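Local coordinates for protein CsuE (Acinetobacter baumannii, PDB 6FJY), which serves as the tip adhesion subunit of archaic chaperone-usher Csu pili, and probably takes part in the surface attachment that leads to biofilm formation, at residues 15-20 against 178-183; 52-57 against 123-128; 127-132 against 167-172. One frame throughout, in Å; residues are numbered along the deposited sequence.

How the contacts relate
Contacts 2 and 3 are neighbours in the N-terminal part of the protein, their centres about 10 Å apart. They share Leu127 and Lys128 of strand 119-136, which pairs with 47-54 in contact 2 and with 167-184 in contact 3. Contact 2 is a surface contact, with a bulged backbone and a long Glu53-Lys128 ion pair. Contact 3 is partly buried: it has a regular ladder, with a salt bridge on one face and a tryptophan on the other. Contact 1, its centre about 33 Å from that of contact 3, uses the far end of strand 167-184. Also partly buried, it sets a short helix against an aspartate and an arginine where the strand leaves for the C-terminal domain.

Contact 1: 15-20 against 178-183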
ATOM      1  N   PRO D  15      -3.751   4.771   1.842  1.00 62.93           N
ATOM      2  CA  PRO D  15      -4.245   3.667   2.668  1.00 58.82           C
ATOM      3  C   PRO D  15      -5.599   4.000   3.265  1.00 61.88           C
ATOM      4  O   PRO D  15      -5.920   5.160   3.528  1.00 57.83           O
ATOM      5  CB  PRO D  15      -3.175   3.527   3.756  1.00 69.02           C
ATOM      6  CG  PRO D  15      -2.497   4.845   3.784  1.00 70.35           C
ATOM      7  CD  PRO D  15      -2.491   5.316   2.364  1.00 63.22           C
ATOM      8  N   SER D  16      -6.393   2.947   3.479  1.00 71.66           N
ATOM      9  CA  SER D  16      -7.813   3.119   3.771  1.00 69.48           C
ATOM     10  C   SER D  16      -8.033   3.797   5.118  1.00 64.58           C
ATOM     11  O   SER D  16      -8.855   4.716   5.230  1.00 60.26           O
ATOM     12  CB  SER D  16      -8.513   1.763   3.725  1.00 71.61           C
ATOM     13  OG  SER D  16      -9.893   1.894   3.980  1.00 83.09           O
ATOM     14  N   ILE D  17      -7.300   3.364   6.147  1.00 73.79           N
ATOM     15  CA  ILE D  17      -7.522   3.881   7.493  1.00 68.65           C
ATOM     16  C   ILE D  17      -7.063   5.330   7.594  1.00 67.62           C
ATOM     17  O   ILE D  17      -7.732   6.166   8.213  1.00 61.59           O
ATOM     18  CB  ILE D  17      -6.812   2.990   8.525  1.00 70.92           C
ATOM     19  CG1 ILE D  17      -7.275   1.540   8.375  1.00 84.26           C
ATOM     20  CG2 ILE D  17      -7.034   3.523   9.959  1.00 63.76           C
ATOM     21  CD1 ILE D  17      -8.757   1.344   8.600  1.00 83.17           C
ATOM     22  N   TYR D  18      -5.907   5.643   7.002  1.00 70.72           N
ATOM     23  CA  TYR D  18      -5.430   7.018   6.971  1.00 73.96           C
ATOM     24  C   TYR D  18      -6.451   7.920   6.296  1.00 70.81           C
ATOM     25  O   TYR D  18      -6.739   9.023   6.778  1.00 58.90           O
ATOM     26  CB  TYR D  18      -4.078   7.070   6.255  1.00 73.25           C
ATOM     27  CG  TYR D  18      -3.434   8.437   6.154  1.00 84.63           C
ATOM     28  CD1 TYR D  18      -3.881   9.370   5.224  1.00 92.78           C
ATOM     29  CD2 TYR D  18      -2.348   8.779   6.957  1.00 91.13           C
ATOM     30  CE1 TYR D  18      -3.292  10.612   5.111  1.00105.09           C
ATOM     31  CE2 TYR D  18      -1.746  10.027   6.850  1.00106.09           C
ATOM     32  CZ  TYR D  18      -2.226  10.940   5.921  1.00110.03           C
ATOM     33  OH  TYR D  18      -1.647  12.183   5.796  1.00108.82           O
ATOM     34  N   LEU D  19      -7.026   7.452   5.187  1.00 68.06           N
ATOM     35  CA  LEU D  19      -8.063   8.198   4.487  1.00 69.04           C
ATOM     36  C   LEU D  19      -9.235   8.544   5.398  1.00 68.11           C
ATOM     37  O   LEU D  19      -9.841   9.609   5.253  1.00 77.56           O
ATOM     38  CB  LEU D  19      -8.546   7.381   3.291  1.00 57.78           C
ATOM     39  CG  LEU D  19      -9.702   7.929   2.467  1.00 61.09           C
ATOM     40  CD1 LEU D  19      -9.354   9.335   1.985  1.00 78.11           C
ATOM     41  CD2 LEU D  19      -9.969   7.013   1.290  1.00 60.47           C
ATOM     42  N   MET D  20      -9.579   7.657   6.327  1.00 72.00           N
ATOM     43  CA  MET D  20     -10.745   7.880   7.176  1.00 79.63           C
ATOM     44  C   MET D  20     -10.443   8.868   8.296  1.00 75.57           C
ATOM     45  O   MET D  20     -11.254   9.757   8.578  1.00 73.97           O
ATOM     46  CB  MET D  20     -11.226   6.551   7.760  1.00 91.83           C
ATOM     47  CG  MET D  20     -12.662   6.559   8.252  1.00 92.95           C
ATOM     48  SD  MET D  20     -12.813   5.937   9.929  1.00 84.61           S
ATOM     49  CE  MET D  20     -11.916   7.208  10.808  1.00 72.53           C
ATOM     50  N   LEU D 178      -5.969   1.654  -0.683  1.00 71.11           N
ATOM     51  CA  LEU D 178      -5.158   0.486  -0.397  1.00 71.38           C
ATOM     52  C   LEU D 178      -5.620  -0.204   0.874  1.00 67.05           C
ATOM     53  O   LEU D 178      -6.092   0.450   1.805  1.00 80.56           O
ATOM     54  CB  LEU D 178      -3.687   0.871  -0.244  1.00 82.93           C
ATOM     55  CG  LEU D 178      -3.032   1.410  -1.517  1.00 75.87           C
ATOM     56  CD1 LEU D 178      -1.619   1.863  -1.235  1.00 67.97           C
ATOM     57  CD2 LEU D 178      -3.044   0.347  -2.578  1.00 72.18           C
ATOM     58  N   PRO D 179      -5.504  -1.528   0.922  1.00 75.47           N
ATOM     59  CA  PRO D 179      -5.733  -2.239   2.182  1.00 75.49           C
ATOM     60  C   PRO D 179      -4.766  -1.757   3.251  1.00 78.06           C
ATOM     61  O   PRO D 179      -3.629  -1.370   2.968  1.00 64.40           O
ATOM     62  CB  PRO D 179      -5.481  -3.706   1.817  1.00 75.55           C
ATOM     63  CG  PRO D 179      -5.678  -3.767   0.348  1.00 76.22           C
ATOM     64  CD  PRO D 179      -5.205  -2.448  -0.186  1.00 69.14           C
ATOM     65  N   ASP D 180      -5.231  -1.795   4.496  1.00 91.33           N
ATOM     66  CA  ASP D 180      -4.533  -1.138   5.589  1.00 85.87           C
ATOM     67  C   ASP D 180      -4.835  -1.856   6.898  1.00 85.78           C
ATOM     68  O   ASP D 180      -5.953  -2.337   7.101  1.00 87.64           O
ATOM     69  CB  ASP D 180      -4.951   0.336   5.672  1.00 82.84           C
ATOM     70  CG  ASP D 180      -4.005   1.164   6.502  1.00 75.32           C
ATOM     71  OD1 ASP D 180      -3.004   0.600   6.993  1.00 78.64           O
ATOM     72  OD2 ASP D 180      -4.261   2.375   6.658  1.00 66.87           O
ATOM     73  N   CYS D 181      -3.839  -1.913   7.784  1.00 77.26           N
ATOM     74  CA  CYS D 181      -3.980  -2.583   9.070  1.00 82.04           C
ATOM     75  C   CYS D 181      -3.076  -1.907  10.096  1.00 87.75           C
ATOM     76  O   CYS D 181      -2.032  -1.348   9.752  1.00 84.62           O
ATOM     77  CB  CYS D 181      -3.637  -4.077   8.986  1.00 79.41           C
ATOM     78  SG  CYS D 181      -4.801  -5.118   8.067  1.00 58.81           S
ATOM     79  N   ARG D 182      -3.495  -1.964  11.361  1.00 86.78           N
ATOM     80  CA  ARG D 182      -2.706  -1.458  12.476  1.00 79.21           C
ATOM     81  C   ARG D 182      -2.765  -2.435  13.638  1.00 71.61           C
ATOM     82  O   ARG D 182      -3.826  -2.995  13.926  1.00 66.18           O
ATOM     83  CB  ARG D 182      -3.206  -0.098  12.929  1.00 73.90           C
ATOM     84  CG  ARG D 182      -2.940   0.989  11.934  1.00 65.55           C
ATOM     85  CD  ARG D 182      -4.212   1.694  11.580  1.00 81.45           C
ATOM     86  NE  ARG D 182      -4.022   3.136  11.488  1.00 94.06           N
ATOM     87  CZ  ARG D 182      -3.497   3.748  10.437  1.00 97.95           C
ATOM     88  NH1 ARG D 182      -3.099   3.044   9.385  1.00 98.02           N
ATOM     89  NH2 ARG D 182      -3.377   5.066  10.446  1.00106.60           N
ATOM     90  N   ILE D 183      -1.623  -2.627  14.305  1.00 81.92           N
ATOM     91  CA  ILE D 183      -1.491  -3.561  15.421  1.00 85.63           C
ATOM     92  C   ILE D 183      -1.272  -2.788  16.713  1.00 74.97           C
ATOM     93  O   ILE D 183      -0.505  -1.817  16.752  1.00 53.21           O
ATOM     94  CB  ILE D 183      -0.330  -4.554  15.227  1.00 92.30           C
ATOM     95  CG1 ILE D 183      -0.058  -4.817  13.755  1.00 83.50           C
ATOM     96  CG2 ILE D 183      -0.611  -5.856  15.976  1.00 96.44           C
ATOM     97  CD1 ILE D 183       1.157  -5.678  13.559  1.00 87.08           C
TER
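Ile17 lays its CG2 methyl over one face of the Arg182 guanidinium, 3.4 Å above the plane and displaced toward the rim, while Asp180 OD1 lies in plane at the edge of the same group. Asp180 OD2 is the salt-bridge partner of Arg182 NH1 at 3.0 Å. The carboxylate is approached from the helix as well: Ile17 N donates to Asp180 OD2 over 3.2 Å, meeting it on the anti side and 17° out of the carboxylate plane, with a bent N-H...O angle of 136°. Because Asp180 holds CG anti to its own nitrogen (chi1 -164°), the carboxylate reaches the start of helix 16-21. Carbon closes in on OD2 there, with Pro15 CB 3.3 Å and Ile17 CB 3.2 Å from it. The two branches of Ile17 divide the work, CG1 packing on Asp180 while CG2, on the other branch, rides along Arg182, whose chain bends at chi2 and chi3 and runs past in the opposite direction.

Pro15 is the N-cap residue. Beside it the backbones run parallel for a single bridge, Pro15 with Leu178, and Ser16 N makes a weak bond of 3.0 Å to Leu178 O. This is where strand 167-184 passes from the N-terminal domain into the C-terminal one; Cys181 is tied there by its disulfide to Cys210. CsuC packs against the same place, with Trp6 of the chaperone on Pro15 and Leu178.

On the strand side the ion pair with Arg182 orders the buried Asp180 carboxylate, and OD1 takes a weak bond from Cys181 N; the group is probably ionised. The links across to the helix are Ile17 N to OD2, the weak Ser16 N bond, and Ile17 packing on Asp180 and Arg182.

Contact 2: 52-57 against 123-128; sequences VEQMSN and ADSPLK
Lys128 O takes N-H groups from two successive residues of the antiparallel partner: Glu53 N gives a short bond of 2.6 Å to Lys128 O, Gln54 N adds a weak one to the same oxygen, and Lys128 N returns a nearly straight bond (171°) of 3.0 Å to Gln54 O. Gln54 O also receives a CA-H contact from Leu127, and it lies 3.0 Å from Pro126 O, a pair of acceptors with no hydrogen between them.

The side chains of Gln54 and Lys128 run side by side in the same direction. Gln54 OE1 lies against methylene groups, 3.3 Å from Lys128 CD and 3.4 Å from Pro126 CG, with Ser125 OG beside the amide. From the other side of the lysine, Glu53 crosses its chain at an angle and sets OE1 3.5 Å from Lys128 NZ, a long and weak salt bridge. The bend in Lys128 at chi3 (63°) brings CE close to this carboxylate.

Two residues set against one make this a classic beta bulge, which joins strand 47-54 to strand 119-136. On the face turned inward, Leu127 CD2 touches Val52 CG1 and Met55 CG only loosely, and Ile80 packs on both Val52 and Met55.

Beyond the bulge the chains meet through small residues. Ser56 CB lies 3.5 Å from Ser125 N. Asp124 directs its carboxylate to the hydroxyls of Ser58 and Thr60, and Ser56 OG, lying 3.5 Å from Asp124 CB, is hydrogen-bonded to Ser58 O.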
ATOM      1  N   VAL D  52     -12.995  25.315 -16.745  1.00 78.68           N
ATOM      2  CA  VAL D  52     -13.297  23.905 -16.534  1.00 81.78           C
ATOM      3  C   VAL D  52     -14.482  23.522 -17.412  1.00 94.98           C
ATOM      4  O   VAL D  52     -15.580  24.066 -17.265  1.00101.85           O
ATOM      5  CB  VAL D  52     -13.583  23.615 -15.060  1.00 78.44           C
ATOM      6  CG1 VAL D  52     -13.723  22.119 -14.846  1.00 75.76           C
ATOM      7  CG2 VAL D  52     -12.481  24.180 -14.212  1.00 74.39           C
ATOM      8  N   GLU D  53     -14.258  22.599 -18.343  1.00 96.08           N
ATOM      9  CA  GLU D  53     -15.347  22.096 -19.188  1.00100.41           C
ATOM     10  C   GLU D  53     -16.033  20.937 -18.471  1.00 98.20           C
ATOM     11  O   GLU D  53     -17.171  21.064 -18.013  1.00 95.38           O
ATOM     12  CB  GLU D  53     -14.828  21.680 -20.569  1.00 98.63           C
ATOM     13  CG  GLU D  53     -14.644  22.816 -21.566  1.00103.36           C
ATOM     14  CD  GLU D  53     -14.440  22.304 -22.990  1.00108.38           C
ATOM     15  OE1 GLU D  53     -14.103  21.113 -23.148  1.00109.27           O
ATOM     16  OE2 GLU D  53     -14.621  23.080 -23.953  1.00 95.86           O
ATOM     17  N   GLN D  54     -15.341  19.803 -18.361  1.00 90.10           N
ATOM     18  CA  GLN D  54     -15.853  18.633 -17.664  1.00 84.86           C
ATOM     19  C   GLN D  54     -15.090  18.434 -16.364  1.00 88.06           C
ATOM     20  O   GLN D  54     -13.861  18.558 -16.322  1.00 88.72           O
ATOM     21  CB  GLN D  54     -15.747  17.372 -18.524  1.00 87.54           C
ATOM     22  CG  GLN D  54     -16.761  17.313 -19.649  1.00113.94           C
ATOM     23  CD  GLN D  54     -16.919  15.919 -20.227  1.00117.16           C
ATOM     24  OE1 GLN D  54     -15.950  15.168 -20.342  1.00110.02           O
ATOM     25  NE2 GLN D  54     -18.150  15.564 -20.581  1.00116.27           N
ATOM     26  N   MET D  55     -15.830  18.119 -15.307  1.00 86.18           N
ATOM     27  CA  MET D  55     -15.239  17.894 -13.997  1.00 80.31           C
ATOM     28  C   MET D  55     -16.158  16.961 -13.228  1.00 73.92           C
ATOM     29  O   MET D  55     -17.334  16.804 -13.565  1.00 70.70           O
ATOM     30  CB  MET D  55     -15.042  19.213 -13.240  1.00 89.63           C
ATOM     31  CG  MET D  55     -14.009  19.185 -12.127  1.00 80.46           C
ATOM     32  SD  MET D  55     -14.140  20.653 -11.109  1.00 64.87           S
ATOM     33  CE  MET D  55     -15.881  20.613 -10.765  1.00 87.18           C
ATOM     34  N   SER D  56     -15.603  16.338 -12.191  1.00 85.21           N
ATOM     35  CA  SER D  56     -16.399  15.524 -11.282  1.00 86.92           C
ATOM     36  C   SER D  56     -15.647  15.415  -9.970  1.00 83.97           C
ATOM     37  O   SER D  56     -14.470  15.045  -9.960  1.00 75.11           O
ATOM     38  CB  SER D  56     -16.677  14.127 -11.862  1.00 87.03           C
ATOM     39  OG  SER D  56     -17.618  13.418 -11.063  1.00 74.32           O
ATOM     40  N   ASN D  57     -16.319  15.759  -8.876  1.00 95.72           N
ATOM     41  CA  ASN D  57     -15.793  15.534  -7.539  1.00 83.77           C
ATOM     42  C   ASN D  57     -16.104  14.136  -7.030  1.00 77.45           C
ATOM     43  O   ASN D  57     -15.710  13.797  -5.911  1.00 83.62           O
ATOM     44  CB  ASN D  57     -16.347  16.581  -6.567  1.00 83.24           C
ATOM     45  CG  ASN D  57     -15.922  18.001  -6.923  1.00 84.47           C
ATOM     46  OD1 ASN D  57     -14.765  18.383  -6.744  1.00 77.23           O
ATOM     47  ND2 ASN D  57     -16.865  18.792  -7.416  1.00 97.90           N
ATOM     48  N   ALA D 123     -12.866   8.688 -11.359  1.00 69.81           N
ATOM     49  CA  ALA D 123     -13.702   9.874 -11.454  1.00 71.27           C
ATOM     50  C   ALA D 123     -14.792   9.652 -12.497  1.00 74.26           C
ATOM     51  O   ALA D 123     -14.593   8.955 -13.492  1.00 66.07           O
ATOM     52  CB  ALA D 123     -12.860  11.103 -11.808  1.00 62.78           C
ATOM     53  N   ASP D 124     -15.966  10.215 -12.235  1.00 94.00           N
ATOM     54  CA  ASP D 124     -17.129   9.904 -13.053  1.00 93.91           C
ATOM     55  C   ASP D 124     -17.097  10.642 -14.382  1.00 98.23           C
ATOM     56  O   ASP D 124     -17.685  10.174 -15.361  1.00 72.96           O
ATOM     57  CB  ASP D 124     -18.404  10.224 -12.275  1.00 85.68           C
ATOM     58  CG  ASP D 124     -18.586   9.315 -11.079  1.00 82.61           C
ATOM     59  OD1 ASP D 124     -18.112   8.167 -11.148  1.00 71.26           O
ATOM     60  OD2 ASP D 124     -19.189   9.745 -10.077  1.00 81.40           O
ATOM     61  N   SER D 125     -16.417  11.782 -14.428  1.00 93.73           N
ATOM     62  CA  SER D 125     -16.179  12.536 -15.638  1.00 84.61           C
ATOM     63  C   SER D 125     -14.714  12.937 -15.697  1.00 85.89           C
ATOM     64  O   SER D 125     -14.102  13.239 -14.665  1.00 83.09           O
ATOM     65  CB  SER D 125     -17.053  13.791 -15.701  1.00 89.93           C
ATOM     66  OG  SER D 125     -16.880  14.451 -16.943  1.00 97.23           O
ATOM     67  N   PRO D 126     -14.124  12.941 -16.884  1.00 91.19           N
ATOM     68  CA  PRO D 126     -12.730  13.366 -17.015  1.00 72.89           C
ATOM     69  C   PRO D 126     -12.584  14.862 -16.781  1.00 64.76           C
ATOM     70  O   PRO D 126     -13.544  15.635 -16.789  1.00 65.41           O
ATOM     71  CB  PRO D 126     -12.373  12.978 -18.449  1.00 77.76           C
ATOM     72  CG  PRO D 126     -13.690  12.929 -19.163  1.00 86.39           C
ATOM     73  CD  PRO D 126     -14.690  12.464 -18.160  1.00 81.87           C
ATOM     74  N   LEU D 127     -11.338  15.259 -16.545  1.00 70.88           N
ATOM     75  CA  LEU D 127     -10.982  16.661 -16.370  1.00 76.59           C
ATOM     76  C   LEU D 127     -10.689  17.274 -17.739  1.00 84.03           C
ATOM     77  O   LEU D 127      -9.686  16.936 -18.379  1.00 72.27           O
ATOM     78  CB  LEU D 127      -9.778  16.782 -15.450  1.00 71.08           C
ATOM     79  CG  LEU D 127      -9.735  17.893 -14.406  1.00 72.55           C
ATOM     80  CD1 LEU D 127      -8.265  18.189 -14.048  1.00 58.75           C
ATOM     81  CD2 LEU D 127     -10.460  19.128 -14.865  1.00 63.60           C
ATOM     82  N   LYS D 128     -11.561  18.177 -18.181  1.00 75.94           N
ATOM     83  CA  LYS D 128     -11.402  18.896 -19.437  1.00 78.20           C
ATOM     84  C   LYS D 128     -11.300  20.379 -19.129  1.00 74.57           C
ATOM     85  O   LYS D 128     -12.225  20.966 -18.554  1.00 76.37           O
ATOM     86  CB  LYS D 128     -12.571  18.622 -20.388  1.00 87.89           C
ATOM     87  CG  LYS D 128     -12.606  17.201 -20.930  1.00 96.08           C
ATOM     88  CD  LYS D 128     -13.744  17.007 -21.925  1.00100.97           C
ATOM     89  CE  LYS D 128     -13.572  17.881 -23.157  1.00 92.42           C
ATOM     90  NZ  LYS D 128     -14.743  17.783 -24.084  1.00 84.84           N
TER

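Contact 3: 127-132 against 167-172; sequences LKVKWF and ADSLGS
Trp131 and Ser169 join side chains across a regular antiparallel ladder, in which strands 119-136 and 167-184 lie next to each other in the N-terminal domain; the build is consistent with the beta-sandwich architecture of Csu subunits. Five residue pairs, from Leu127 with Gly171 to Trp131 with Ala167, are in register, and the hydrogen-bonded ones alternate with the non-hydrogen-bonded ones.

From CB outward, Trp131 first meets Ala167 O, which lies 3.7 Å from CB and also accepts from Trp131 N. With CG turned to stand beside the backbone nitrogen (chi1 -49°), the indole folds back along the sheet. CD1 comes to 3.2 Å from Ala167 O, which lies at the edge of the ring. One atom further, NE1 donates to Ser169 OG over 2.7 Å, almost straight at 171° and in the ring plane. CE2 and CZ2 are progressively farther from that hydroxyl. One face of the indole takes Val129 CG1 from its own strand, 3.4 Å above the plane and offset toward the rim, while Val4 packs on Trp131 from strand 2-4. The linear bond and this packing together restrict the rotation of the ring.

The other face of the sheet carries charge. Lys130 and Asp168 lie side by side, and the bends of the lysine at chi3 and chi4 curl NZ back onto the carboxylate. Lys130 NZ forms a salt bridge, donating to Asp168 OD1 at 2.9 Å on the syn lone pair and weakly to OD2; Glu53 OE2 is a long, weak second partner. Next to them Lys128 CG packs on Leu170 CG.

Ser169 OG, at chi1 70°, stands between its own backbone nitrogen and carbonyl carbon; a water lies 2.7 Å from Ser169 OG and donates to Leu127 O at 3.0 Å.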
ATOM      1  N   LEU D 127     -11.338  15.259 -16.545  1.00 70.88           N
ATOM      2  CA  LEU D 127     -10.982  16.661 -16.370  1.00 76.59           C
ATOM      3  C   LEU D 127     -10.689  17.274 -17.739  1.00 84.03           C
ATOM      4  O   LEU D 127      -9.686  16.936 -18.379  1.00 72.27           O
ATOM      5  CB  LEU D 127      -9.778  16.782 -15.450  1.00 71.08           C
ATOM      6  CG  LEU D 127      -9.735  17.893 -14.406  1.00 72.55           C
ATOM      7  CD1 LEU D 127      -8.265  18.189 -14.048  1.00 58.75           C
ATOM      8  CD2 LEU D 127     -10.460  19.128 -14.865  1.00 63.60           C
ATOM      9  N   LYS D 128     -11.561  18.177 -18.181  1.00 75.94           N
ATOM     10  CA  LYS D 128     -11.402  18.896 -19.437  1.00 78.20           C
ATOM     11  C   LYS D 128     -11.300  20.379 -19.129  1.00 74.57           C
ATOM     12  O   LYS D 128     -12.225  20.966 -18.554  1.00 76.37           O
ATOM     13  CB  LYS D 128     -12.571  18.622 -20.388  1.00 87.89           C
ATOM     14  CG  LYS D 128     -12.606  17.201 -20.930  1.00 96.08           C
ATOM     15  CD  LYS D 128     -13.744  17.007 -21.925  1.00100.97           C
ATOM     16  CE  LYS D 128     -13.572  17.881 -23.157  1.00 92.42           C
ATOM     17  NZ  LYS D 128     -14.743  17.783 -24.084  1.00 84.84           N
ATOM     18  N   VAL D 129     -10.188  20.985 -19.511  1.00 70.15           N
ATOM     19  CA  VAL D 129      -9.944  22.391 -19.232  1.00 80.67           C
ATOM     20  C   VAL D 129      -9.580  23.101 -20.528  1.00 83.92           C
ATOM     21  O   VAL D 129      -8.780  22.599 -21.327  1.00 72.30           O
ATOM     22  CB  VAL D 129      -8.834  22.583 -18.173  1.00 70.83           C
ATOM     23  CG1 VAL D 129      -8.638  24.056 -17.866  1.00 72.41           C
ATOM     24  CG2 VAL D 129      -9.179  21.831 -16.899  1.00 61.87           C
ATOM     25  N   LYS D 130     -10.177  24.268 -20.733  1.00 78.40           N
ATOM     26  CA  LYS D 130      -9.794  25.169 -21.802  1.00 76.48           C
ATOM     27  C   LYS D 130      -8.843  26.201 -21.218  1.00 75.27           C
ATOM     28  O   LYS D 130      -9.189  26.893 -20.253  1.00 64.12           O
ATOM     29  CB  LYS D 130     -11.015  25.840 -22.432  1.00 77.82           C
ATOM     30  CG  LYS D 130     -10.709  26.585 -23.732  1.00 76.20           C
ATOM     31  CD  LYS D 130     -12.001  27.037 -24.427  1.00 85.23           C
ATOM     32  CE  LYS D 130     -12.865  25.860 -24.863  1.00 82.66           C
ATOM     33  NZ  LYS D 130     -12.394  25.256 -26.148  1.00 93.72           N
ATOM     34  N   TRP D 131      -7.650  26.289 -21.799  1.00 80.11           N
ATOM     35  CA  TRP D 131      -6.598  27.187 -21.354  1.00 69.04           C
ATOM     36  C   TRP D 131      -6.409  28.314 -22.359  1.00 80.35           C
ATOM     37  O   TRP D 131      -6.444  28.093 -23.574  1.00 63.55           O
ATOM     38  CB  TRP D 131      -5.276  26.438 -21.187  1.00 73.17           C
ATOM     39  CG  TRP D 131      -5.392  25.180 -20.395  1.00 62.86           C
ATOM     40  CD1 TRP D 131      -5.724  23.948 -20.861  1.00 61.56           C
ATOM     41  CD2 TRP D 131      -5.171  25.035 -18.992  1.00 72.88           C
ATOM     42  NE1 TRP D 131      -5.726  23.038 -19.837  1.00 67.01           N
ATOM     43  CE2 TRP D 131      -5.384  23.680 -18.675  1.00 76.44           C
ATOM     44  CE3 TRP D 131      -4.800  25.918 -17.972  1.00 71.36           C
ATOM     45  CZ2 TRP D 131      -5.249  23.189 -17.377  1.00 75.78           C
ATOM     46  CZ3 TRP D 131      -4.663  25.425 -16.685  1.00 62.35           C
ATOM     47  CH2 TRP D 131      -4.891  24.077 -16.399  1.00 67.42           C
ATOM     48  N   PHE D 132      -6.205  29.518 -21.835  1.00 88.93           N
ATOM     49  CA  PHE D 132      -5.857  30.699 -22.616  1.00 72.41           C
ATOM     50  C   PHE D 132      -4.588  31.254 -21.982  1.00 78.63           C
ATOM     51  O   PHE D 132      -4.627  31.760 -20.856  1.00 69.40           O
ATOM     52  CB  PHE D 132      -6.987  31.735 -22.598  1.00 80.35           C
ATOM     53  CG  PHE D 132      -8.348  31.184 -22.968  1.00 84.05           C
ATOM     54  CD1 PHE D 132      -9.096  30.452 -22.054  1.00 81.71           C
ATOM     55  CD2 PHE D 132      -8.890  31.431 -24.221  1.00 85.61           C
ATOM     56  CE1 PHE D 132     -10.355  29.955 -22.392  1.00 75.17           C
ATOM     57  CE2 PHE D 132     -10.150  30.947 -24.568  1.00 95.76           C
ATOM     58  CZ  PHE D 132     -10.883  30.209 -23.653  1.00 91.13           C
ATOM     59  N   ALA D 167      -7.123  26.389 -25.747  1.00 91.58           N
ATOM     60  CA  ALA D 167      -6.618  25.046 -26.003  1.00 88.02           C
ATOM     61  C   ALA D 167      -7.091  24.114 -24.898  1.00 82.01           C
ATOM     62  O   ALA D 167      -7.006  24.449 -23.713  1.00 79.18           O
ATOM     63  CB  ALA D 167      -5.089  25.023 -26.088  1.00 87.67           C
ATOM     64  N   ASP D 168      -7.560  22.935 -25.290  1.00 73.41           N
ATOM     65  CA  ASP D 168      -8.273  22.031 -24.402  1.00 75.90           C
ATOM     66  C   ASP D 168      -7.378  20.873 -23.986  1.00 70.36           C
ATOM     67  O   ASP D 168      -6.877  20.134 -24.838  1.00 66.08           O
ATOM     68  CB  ASP D 168      -9.537  21.512 -25.081  1.00 78.73           C
ATOM     69  CG  ASP D 168     -10.471  22.623 -25.465  1.00 88.77           C
ATOM     70  OD1 ASP D 168     -10.473  23.650 -24.752  1.00 90.27           O
ATOM     71  OD2 ASP D 168     -11.200  22.481 -26.470  1.00 94.17           O
ATOM     72  N   SER D 169      -7.200  20.710 -22.678  1.00 76.97           N
ATOM     73  CA  SER D 169      -6.558  19.541 -22.096  1.00 59.86           C
ATOM     74  C   SER D 169      -7.615  18.549 -21.628  1.00 72.96           C
ATOM     75  O   SER D 169      -8.771  18.897 -21.386  1.00 62.10           O
ATOM     76  CB  SER D 169      -5.645  19.931 -20.924  1.00 58.48           C
ATOM     77  OG  SER D 169      -6.373  20.369 -19.792  1.00 60.83           O
ATOM     78  N   LEU D 170      -7.197  17.294 -21.515  1.00 81.40           N
ATOM     79  CA  LEU D 170      -8.078  16.186 -21.177  1.00 83.27           C
ATOM     80  C   LEU D 170      -7.263  15.158 -20.411  1.00 86.17           C
ATOM     81  O   LEU D 170      -6.226  14.696 -20.900  1.00 83.12           O
ATOM     82  CB  LEU D 170      -8.682  15.546 -22.436  1.00 94.88           C
ATOM     83  CG  LEU D 170     -10.001  14.760 -22.384  1.00 95.20           C
ATOM     84  CD1 LEU D 170     -10.245  14.026 -23.715  1.00 98.23           C
ATOM     85  CD2 LEU D 170     -10.101  13.793 -21.214  1.00 80.30           C
ATOM     86  N   GLY D 171      -7.731  14.799 -19.223  1.00 83.08           N
ATOM     87  CA  GLY D 171      -7.090  13.743 -18.468  1.00 70.67           C
ATOM     88  C   GLY D 171      -8.097  13.004 -17.616  1.00 68.44           C
ATOM     89  O   GLY D 171      -9.163  13.524 -17.280  1.00 59.35           O
ATOM     90  N   SER D 172      -7.734  11.775 -17.270  1.00 76.07           N
ATOM     91  CA  SER D 172      -8.511  10.937 -16.374  1.00 77.78           C
ATOM     92  C   SER D 172      -7.872  10.934 -14.992  1.00 87.70           C
ATOM     93  O   SER D 172      -6.653  10.787 -14.863  1.00 83.99           O
ATOM     94  CB  SER D 172      -8.602   9.509 -16.905  1.00 90.78           C
ATOM     95  OG  SER D 172      -9.196   8.662 -15.934  1.00 97.09           O
TER
HETATM   96  O   HOH W   1      -6.996  18.283 -18.255  1.00 50.56           O